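Local coordinates for phosphogluconate dehydrogenase NAD-binding putative C-terminal domain-containing protein (Sinorhizobium meliloti, PDB 4EZB) that is of unknown function but probably acts as an oxidoreductase, with a Rossmann-type sheet domain followed by a largely helical C-terminal half, at residues Thr249-Thr261 / Ser277-Met291. Numbering follows the deposited sequence.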
ATOM      1  N   THR A 249     -14.128  -4.270  -0.570  1.00 42.08           N
ATOM      2  CA  THR A 249     -13.738  -5.337  -1.517  1.00 43.11           C
ATOM      3  C   THR A 249     -14.866  -6.364  -1.684  1.00 46.11           C
ATOM      4  O   THR A 249     -15.137  -6.816  -2.800  1.00 47.98           O
ATOM      5  CB  THR A 249     -12.473  -6.098  -1.077  1.00 43.85           C
ATOM      6  OG1 THR A 249     -11.477  -5.171  -0.637  1.00 42.58           O
ATOM      7  CG2 THR A 249     -11.900  -6.951  -2.231  1.00 40.94           C
ATOM      8  N   PHE A 250     -15.520  -6.723  -0.579  1.00 47.89           N
ATOM      9  CA  PHE A 250     -16.629  -7.671  -0.618  1.00 50.89           C
ATOM     10  C   PHE A 250     -17.755  -7.136  -1.518  1.00 53.87           C
ATOM     11  O   PHE A 250     -18.085  -7.740  -2.541  1.00 50.94           O
ATOM     12  CB  PHE A 250     -17.148  -7.969   0.806  1.00 49.58           C
ATOM     13  CG  PHE A 250     -18.356  -8.878   0.849  1.00 50.03           C
ATOM     14  CD1 PHE A 250     -18.339 -10.131   0.233  1.00 50.61           C
ATOM     15  CD2 PHE A 250     -19.504  -8.494   1.527  1.00 51.95           C
ATOM     16  CE1 PHE A 250     -19.443 -10.967   0.273  1.00 50.34           C
ATOM     17  CE2 PHE A 250     -20.616  -9.330   1.570  1.00 53.32           C
ATOM     18  CZ  PHE A 250     -20.583 -10.566   0.944  1.00 51.23           C
ATOM     19  N   GLU A 251     -18.290  -5.976  -1.141  1.00 57.41           N
ATOM     20  CA  GLU A 251     -19.447  -5.391  -1.797  1.00 58.22           C
ATOM     21  C   GLU A 251     -19.139  -4.889  -3.213  1.00 56.71           C
ATOM     22  O   GLU A 251     -19.728  -5.362  -4.172  1.00 57.99           O
ATOM     23  CB  GLU A 251     -20.044  -4.284  -0.928  1.00 59.46           C
ATOM     24  CG  GLU A 251     -21.558  -4.204  -1.015  1.00 70.88           C
ATOM     25  CD  GLU A 251     -22.132  -2.955  -0.366  1.00 80.81           C
ATOM     26  OE1 GLU A 251     -21.354  -2.138   0.180  1.00 79.35           O
ATOM     27  OE2 GLU A 251     -23.371  -2.786  -0.413  1.00 86.69           O
ATOM     28  N   HIS A 252     -18.201  -3.957  -3.348  1.00 56.38           N
ATOM     29  CA  HIS A 252     -17.994  -3.258  -4.628  1.00 57.54           C
ATOM     30  C   HIS A 252     -16.717  -3.666  -5.345  1.00 55.97           C
ATOM     31  O   HIS A 252     -16.195  -2.902  -6.151  1.00 56.85           O
ATOM     32  CB  HIS A 252     -17.972  -1.731  -4.429  1.00 61.05           C
ATOM     33  CG  HIS A 252     -19.081  -1.206  -3.568  1.00 68.89           C
ATOM     34  ND1 HIS A 252     -18.858  -0.668  -2.316  1.00 71.89           N
ATOM     35  CD2 HIS A 252     -20.418  -1.133  -3.775  1.00 71.79           C
ATOM     36  CE1 HIS A 252     -20.008  -0.289  -1.789  1.00 73.16           C
ATOM     37  NE2 HIS A 252     -20.970  -0.561  -2.653  1.00 75.34           N
ATOM     38  N   GLY A 253     -16.207  -4.860  -5.062  1.00 53.30           N
ATOM     39  CA  GLY A 253     -14.900  -5.264  -5.593  1.00 54.20           C
ATOM     40  C   GLY A 253     -14.778  -5.134  -7.101  1.00 57.24           C
ATOM     41  O   GLY A 253     -13.720  -4.749  -7.618  1.00 54.78           O
ATOM     42  N   ALA A 254     -15.865  -5.457  -7.800  1.00 59.09           N
ATOM     43  CA  ALA A 254     -15.901  -5.391  -9.259  1.00 64.91           C
ATOM     44  C   ALA A 254     -15.599  -3.965  -9.752  1.00 68.87           C
ATOM     45  O   ALA A 254     -14.626  -3.758 -10.487  1.00 66.49           O
ATOM     46  CB  ALA A 254     -17.240  -5.886  -9.789  1.00 63.64           C
ATOM     47  N   ARG A 255     -16.398  -2.992  -9.307  1.00 71.19           N
ATOM     48  CA  ARG A 255     -16.225  -1.581  -9.702  1.00 76.85           C
ATOM     49  C   ARG A 255     -14.923  -0.934  -9.185  1.00 79.12           C
ATOM     50  O   ARG A 255     -14.373  -0.041  -9.838  1.00 79.84           O
ATOM     51  CB  ARG A 255     -17.460  -0.747  -9.329  1.00 81.83           C
ATOM     52  CG  ARG A 255     -18.742  -1.283  -9.958  1.00 99.48           C
ATOM     53  CD  ARG A 255     -19.650  -0.172 -10.473  1.00116.72           C
ATOM     54  NE  ARG A 255     -20.538  -0.638 -11.545  1.00122.94           N
ATOM     55  CZ  ARG A 255     -21.339   0.143 -12.272  1.00121.66           C
ATOM     56  NH1 ARG A 255     -21.387   1.454 -12.059  1.00123.89           N
ATOM     57  NH2 ARG A 255     -22.100  -0.388 -13.220  1.00117.84           N
ATOM     58  N   ARG A 256     -14.444  -1.390  -8.026  1.00 76.76           N
ATOM     59  CA  ARG A 256     -13.147  -0.969  -7.460  1.00 75.44           C
ATOM     60  C   ARG A 256     -11.940  -1.415  -8.314  1.00 71.61           C
ATOM     61  O   ARG A 256     -10.915  -0.710  -8.381  1.00 63.20           O
ATOM     62  CB  ARG A 256     -13.000  -1.451  -6.006  1.00 75.01           C
ATOM     63  CG  ARG A 256     -13.979  -0.782  -5.042  1.00 71.23           C
ATOM     64  CD  ARG A 256     -13.885  -1.325  -3.624  1.00 68.34           C
ATOM     65  NE  ARG A 256     -12.764  -0.751  -2.883  1.00 68.88           N
ATOM     66  CZ  ARG A 256     -12.759   0.447  -2.290  1.00 72.32           C
ATOM     67  NH1 ARG A 256     -13.820   1.247  -2.341  1.00 71.24           N
ATOM     68  NH2 ARG A 256     -11.670   0.859  -1.641  1.00 71.02           N
ATOM     69  N   VAL A 257     -12.076  -2.576  -8.965  1.00 65.72           N
ATOM     70  CA  VAL A 257     -11.079  -3.059  -9.927  1.00 63.94           C
ATOM     71  C   VAL A 257     -11.040  -2.243 -11.231  1.00 65.08           C
ATOM     72  O   VAL A 257      -9.960  -2.056 -11.808  1.00 62.82           O
ATOM     73  CB  VAL A 257     -11.288  -4.552 -10.240  1.00 64.72           C
ATOM     74  CG1 VAL A 257     -10.485  -4.993 -11.465  1.00 64.76           C
ATOM     75  CG2 VAL A 257     -10.907  -5.378  -9.032  1.00 60.92           C
ATOM     76  N   THR A 258     -12.207  -1.784 -11.696  1.00 68.42           N
ATOM     77  CA  THR A 258     -12.282  -0.888 -12.860  1.00 72.75           C
ATOM     78  C   THR A 258     -11.556   0.423 -12.567  1.00 69.25           C
ATOM     79  O   THR A 258     -10.647   0.791 -13.296  1.00 68.78           O
ATOM     80  CB  THR A 258     -13.731  -0.579 -13.289  1.00 77.81           C
ATOM     81  OG1 THR A 258     -14.561  -1.722 -13.054  1.00 79.96           O
ATOM     82  CG2 THR A 258     -13.777  -0.216 -14.769  1.00 79.07           C
ATOM     83  N   GLU A 259     -11.950   1.103 -11.488  1.00 72.38           N
ATOM     84  CA  GLU A 259     -11.268   2.317 -10.994  1.00 77.18           C
ATOM     85  C   GLU A 259      -9.735   2.173 -10.904  1.00 78.58           C
ATOM     86  O   GLU A 259      -9.001   3.120 -11.207  1.00 76.94           O
ATOM     87  CB  GLU A 259     -11.817   2.719  -9.621  1.00 79.15           C
ATOM     88  CG  GLU A 259     -13.312   2.991  -9.582  1.00 81.92           C
ATOM     89  CD  GLU A 259     -13.844   3.123  -8.166  1.00 88.27           C
ATOM     90  OE1 GLU A 259     -13.272   3.912  -7.381  1.00 90.36           O
ATOM     91  OE2 GLU A 259     -14.842   2.444  -7.838  1.00 90.78           O
HETATM   92  N   MSE A 260      -9.272   0.992 -10.479  1.00 80.36           N
HETATM   93  CA  MSE A 260      -7.833   0.666 -10.400  1.00 84.33           C
HETATM   94  C   MSE A 260      -7.203   0.479 -11.760  1.00 79.91           C
HETATM   95  O   MSE A 260      -6.095   0.968 -11.995  1.00 79.46           O
HETATM   96  CB  MSE A 260      -7.579  -0.577  -9.531  1.00 88.19           C
HETATM   97  CG  MSE A 260      -6.232  -0.524  -8.802  1.00 98.46           C
HETATM   98 SE   MSE A 260      -5.937   1.217  -7.907  1.00132.83          SE
HETATM   99  CE  MSE A 260      -4.352   0.841  -6.798  1.00126.44           C
ATOM    100  N   THR A 261      -7.899  -0.227 -12.659  1.00 77.08           N
ATOM    101  CA  THR A 261      -7.424  -0.462 -14.031  1.00 73.06           C
ATOM    102  C   THR A 261      -7.226   0.852 -14.788  1.00 67.79           C
ATOM    103  O   THR A 261      -6.259   1.007 -15.536  1.00 68.13           O
ATOM    104  CB  THR A 261      -8.381  -1.371 -14.837  1.00 71.76           C
ATOM    105  OG1 THR A 261      -8.804  -2.472 -14.025  1.00 70.11           O
ATOM    106  CG2 THR A 261      -7.694  -1.900 -16.110  1.00 69.01           C
ATOM    107  N   SER A 277      -0.333  -0.121  -8.873  1.00 40.33           N
ATOM    108  CA  SER A 277      -1.716  -0.030  -9.328  1.00 42.51           C
ATOM    109  C   SER A 277      -2.163  -1.302 -10.011  1.00 41.44           C
ATOM    110  O   SER A 277      -3.300  -1.720  -9.842  1.00 40.18           O
ATOM    111  CB  SER A 277      -1.889   1.125 -10.305  1.00 48.67           C
ATOM    112  OG  SER A 277      -1.664   2.339  -9.627  1.00 54.74           O
ATOM    113  N   ARG A 278      -1.296  -1.891 -10.828  1.00 43.46           N
ATOM    114  CA  ARG A 278      -1.692  -3.122 -11.516  1.00 47.87           C
ATOM    115  C   ARG A 278      -1.866  -4.278 -10.507  1.00 43.92           C
ATOM    116  O   ARG A 278      -2.836  -5.025 -10.582  1.00 42.53           O
ATOM    117  CB  ARG A 278      -0.691  -3.491 -12.616  1.00 53.36           C
ATOM    118  CG  ARG A 278      -0.692  -2.567 -13.827  1.00 61.80           C
ATOM    119  CD  ARG A 278      -1.820  -2.921 -14.780  1.00 72.37           C
ATOM    120  NE  ARG A 278      -1.837  -2.053 -15.955  1.00 78.55           N
ATOM    121  CZ  ARG A 278      -2.920  -1.800 -16.687  1.00 85.46           C
ATOM    122  NH1 ARG A 278      -4.094  -2.339 -16.368  1.00 87.29           N
ATOM    123  NH2 ARG A 278      -2.834  -0.989 -17.735  1.00 87.69           N
ATOM    124  N   ALA A 279      -0.938  -4.394  -9.552  1.00 43.57           N
ATOM    125  CA  ALA A 279      -0.983  -5.490  -8.575  1.00 41.94           C
ATOM    126  C   ALA A 279      -2.202  -5.319  -7.673  1.00 42.38           C
ATOM    127  O   ALA A 279      -2.851  -6.302  -7.344  1.00 41.91           O
ATOM    128  CB  ALA A 279       0.296  -5.563  -7.755  1.00 40.05           C
ATOM    129  N   ALA A 280      -2.540  -4.070  -7.322  1.00 39.03           N
ATOM    130  CA  ALA A 280      -3.692  -3.828  -6.438  1.00 40.94           C
ATOM    131  C   ALA A 280      -5.051  -4.218  -7.070  1.00 43.82           C
ATOM    132  O   ALA A 280      -5.880  -4.901  -6.434  1.00 40.02           O
ATOM    133  CB  ALA A 280      -3.699  -2.396  -5.936  1.00 35.80           C
ATOM    134  N   CYS A 281      -5.231  -3.801  -8.324  1.00 43.36           N
ATOM    135  CA  CYS A 281      -6.332  -4.211  -9.184  1.00 47.57           C
ATOM    136  C   CYS A 281      -6.474  -5.726  -9.257  1.00 47.05           C
ATOM    137  O   CYS A 281      -7.555  -6.258  -8.998  1.00 47.14           O
ATOM    138  CB  CYS A 281      -6.123  -3.609 -10.590  1.00 61.72           C
ATOM    139  SG  CYS A 281      -6.840  -4.505 -11.992  1.00 79.62           S
ATOM    140  N   GLU A 282      -5.397  -6.422  -9.620  1.00 46.02           N
ATOM    141  CA  GLU A 282      -5.389  -7.881  -9.564  1.00 46.67           C
ATOM    142  C   GLU A 282      -5.856  -8.400  -8.187  1.00 45.83           C
ATOM    143  O   GLU A 282      -6.697  -9.300  -8.097  1.00 48.19           O
ATOM    144  CB  GLU A 282      -3.992  -8.425  -9.874  1.00 53.98           C
ATOM    145  CG  GLU A 282      -3.766  -9.811  -9.266  1.00 65.73           C
ATOM    146  CD  GLU A 282      -2.611 -10.590  -9.867  1.00 84.74           C
ATOM    147  OE1 GLU A 282      -2.346 -11.714  -9.367  1.00 93.28           O
ATOM    148  OE2 GLU A 282      -1.978 -10.097 -10.830  1.00 91.19           O
ATOM    149  N   THR A 283      -5.307  -7.818  -7.122  1.00 43.55           N
ATOM    150  CA  THR A 283      -5.540  -8.304  -5.764  1.00 42.56           C
ATOM    151  C   THR A 283      -6.985  -8.140  -5.352  1.00 41.71           C
ATOM    152  O   THR A 283      -7.595  -9.081  -4.828  1.00 42.39           O
ATOM    153  CB  THR A 283      -4.638  -7.592  -4.740  1.00 38.69           C
ATOM    154  OG1 THR A 283      -3.263  -7.830  -5.085  1.00 37.26           O
ATOM    155  CG2 THR A 283      -4.902  -8.120  -3.302  1.00 38.05           C
ATOM    156  N   ILE A 284      -7.516  -6.942  -5.568  1.00 38.37           N
ATOM    157  CA  ILE A 284      -8.909  -6.635  -5.220  1.00 39.03           C
ATOM    158  C   ILE A 284      -9.897  -7.532  -6.011  1.00 40.77           C
ATOM    159  O   ILE A 284     -10.872  -8.045  -5.448  1.00 40.43           O
ATOM    160  CB  ILE A 284      -9.187  -5.127  -5.404  1.00 36.41           C
ATOM    161  CG1 ILE A 284      -8.438  -4.323  -4.342  1.00 35.48           C
ATOM    162  CG2 ILE A 284     -10.679  -4.820  -5.343  1.00 37.91           C
ATOM    163  CD1 ILE A 284      -8.339  -2.843  -4.667  1.00 34.69           C
ATOM    164  N   ALA A 285      -9.605  -7.761  -7.292  1.00 42.17           N
ATOM    165  CA  ALA A 285     -10.425  -8.658  -8.138  1.00 43.96           C
ATOM    166  C   ALA A 285     -10.345 -10.101  -7.674  1.00 47.35           C
ATOM    167  O   ALA A 285     -11.370 -10.779  -7.585  1.00 50.14           O
ATOM    168  CB  ALA A 285     -10.002  -8.572  -9.595  1.00 43.30           C
ATOM    169  N   ALA A 286      -9.127 -10.577  -7.407  1.00 47.04           N
ATOM    170  CA  ALA A 286      -8.931 -11.923  -6.890  1.00 47.08           C
ATOM    171  C   ALA A 286      -9.678 -12.108  -5.581  1.00 46.00           C
ATOM    172  O   ALA A 286     -10.303 -13.139  -5.381  1.00 50.30           O
ATOM    173  CB  ALA A 286      -7.451 -12.214  -6.694  1.00 49.63           C
ATOM    174  N   ALA A 287      -9.625 -11.094  -4.710  1.00 43.09           N
ATOM    175  CA  ALA A 287     -10.226 -11.165  -3.376  1.00 42.34           C
ATOM    176  C   ALA A 287     -11.749 -11.082  -3.420  1.00 42.73           C
ATOM    177  O   ALA A 287     -12.439 -11.813  -2.684  1.00 44.17           O
ATOM    178  CB  ALA A 287      -9.662 -10.085  -2.462  1.00 39.14           C
ATOM    179  N   HIS A 288     -12.262 -10.211  -4.287  1.00 40.38           N
ATOM    180  CA  HIS A 288     -13.704 -10.110  -4.518  1.00 43.43           C
ATOM    181  C   HIS A 288     -14.294 -11.456  -4.984  1.00 43.49           C
ATOM    182  O   HIS A 288     -15.308 -11.932  -4.447  1.00 43.00           O
ATOM    183  CB  HIS A 288     -14.000  -9.024  -5.549  1.00 45.61           C
ATOM    184  CG  HIS A 288     -15.452  -8.904  -5.882  1.00 50.70           C
ATOM    185  ND1 HIS A 288     -16.340  -8.192  -5.098  1.00 52.91           N
ATOM    186  CD2 HIS A 288     -16.180  -9.431  -6.894  1.00 53.05           C
ATOM    187  CE1 HIS A 288     -17.549  -8.273  -5.621  1.00 54.01           C
ATOM    188  NE2 HIS A 288     -17.479  -9.012  -6.715  1.00 56.89           N
ATOM    189  N   ALA A 289     -13.648 -12.047  -5.989  1.00 44.78           N
ATOM    190  CA  ALA A 289     -14.006 -13.377  -6.507  1.00 47.29           C
ATOM    191  C   ALA A 289     -13.952 -14.416  -5.385  1.00 52.64           C
ATOM    192  O   ALA A 289     -14.905 -15.175  -5.171  1.00 55.87           O
ATOM    193  CB  ALA A 289     -13.084 -13.772  -7.667  1.00 45.39           C
ATOM    194  N   ALA A 290     -12.833 -14.428  -4.664  1.00 52.39           N
ATOM    195  CA  ALA A 290     -12.619 -15.345  -3.559  1.00 52.62           C
ATOM    196  C   ALA A 290     -13.751 -15.312  -2.531  1.00 52.90           C
ATOM    197  O   ALA A 290     -14.134 -16.356  -1.994  1.00 53.82           O
ATOM    198  CB  ALA A 290     -11.282 -15.043  -2.886  1.00 51.99           C
HETATM  199  N   MSE A 291     -14.301 -14.126  -2.278  1.00 50.30           N
HETATM  200  CA  MSE A 291     -15.314 -13.970  -1.224  1.00 53.46           C
HETATM  201  C   MSE A 291     -16.760 -14.199  -1.627  1.00 55.86           C
HETATM  202  O   MSE A 291     -17.608 -14.391  -0.756  1.00 57.30           O
HETATM  203  CB  MSE A 291     -15.175 -12.588  -0.615  1.00 54.21           C
HETATM  204  CG  MSE A 291     -13.891 -12.515   0.214  1.00 62.46           C
HETATM  205 SE   MSE A 291     -13.902 -10.841   1.274  1.00 76.76          SE
HETATM  206  CE  MSE A 291     -13.367  -9.666  -0.226  1.00 61.17           C
TER
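Gly-253 and Val-257 bring helix 249-261 against His-288 and Cys-281 of helix 277-291; the segment axes approach to 8.5 Å, their N-to-C directions 134° apart, an oblique, broadly antiparallel crossing. The first helix kinks where the amides of Ala-254 and Arg-255 lack bonds to the preceding turn. There His-288, its CG anti to the backbone N (chi1 177°), enters between Thr-249, Phe-250, Gly-253 and Ala-254 as a knob into a hole. Its ND1 donates an in-plane, nearly straight hydrogen bond to Thr-249 O (2.9 Å), while Ala-254 N lies over one ring face. Gly-253 suits this place because a CB would collide with ND1. Replacing His-288 by alanine would probably leave Thr-249 O without this donor and open a gap at the kink. Farther along, branched Val-257 splits its methyls: CG1 meets Cys-281 SG, whereas CG2 presses tightly on Ala-285 CB (3.4 Å). Selenomethionine Met-260, bent at chi2 (48°), reaches Ala-280 CB with CE, equally tightly. Thr-249 packs CG2 among Ile-284, Ala-287 and Met-291, its hydroxyl bonded to Glu-206 of helix 190-218. Small residues thus permit close apolar packing within this helical domain, and one imidazole hydrogen-bonds a backbone carbonyl beside the kink.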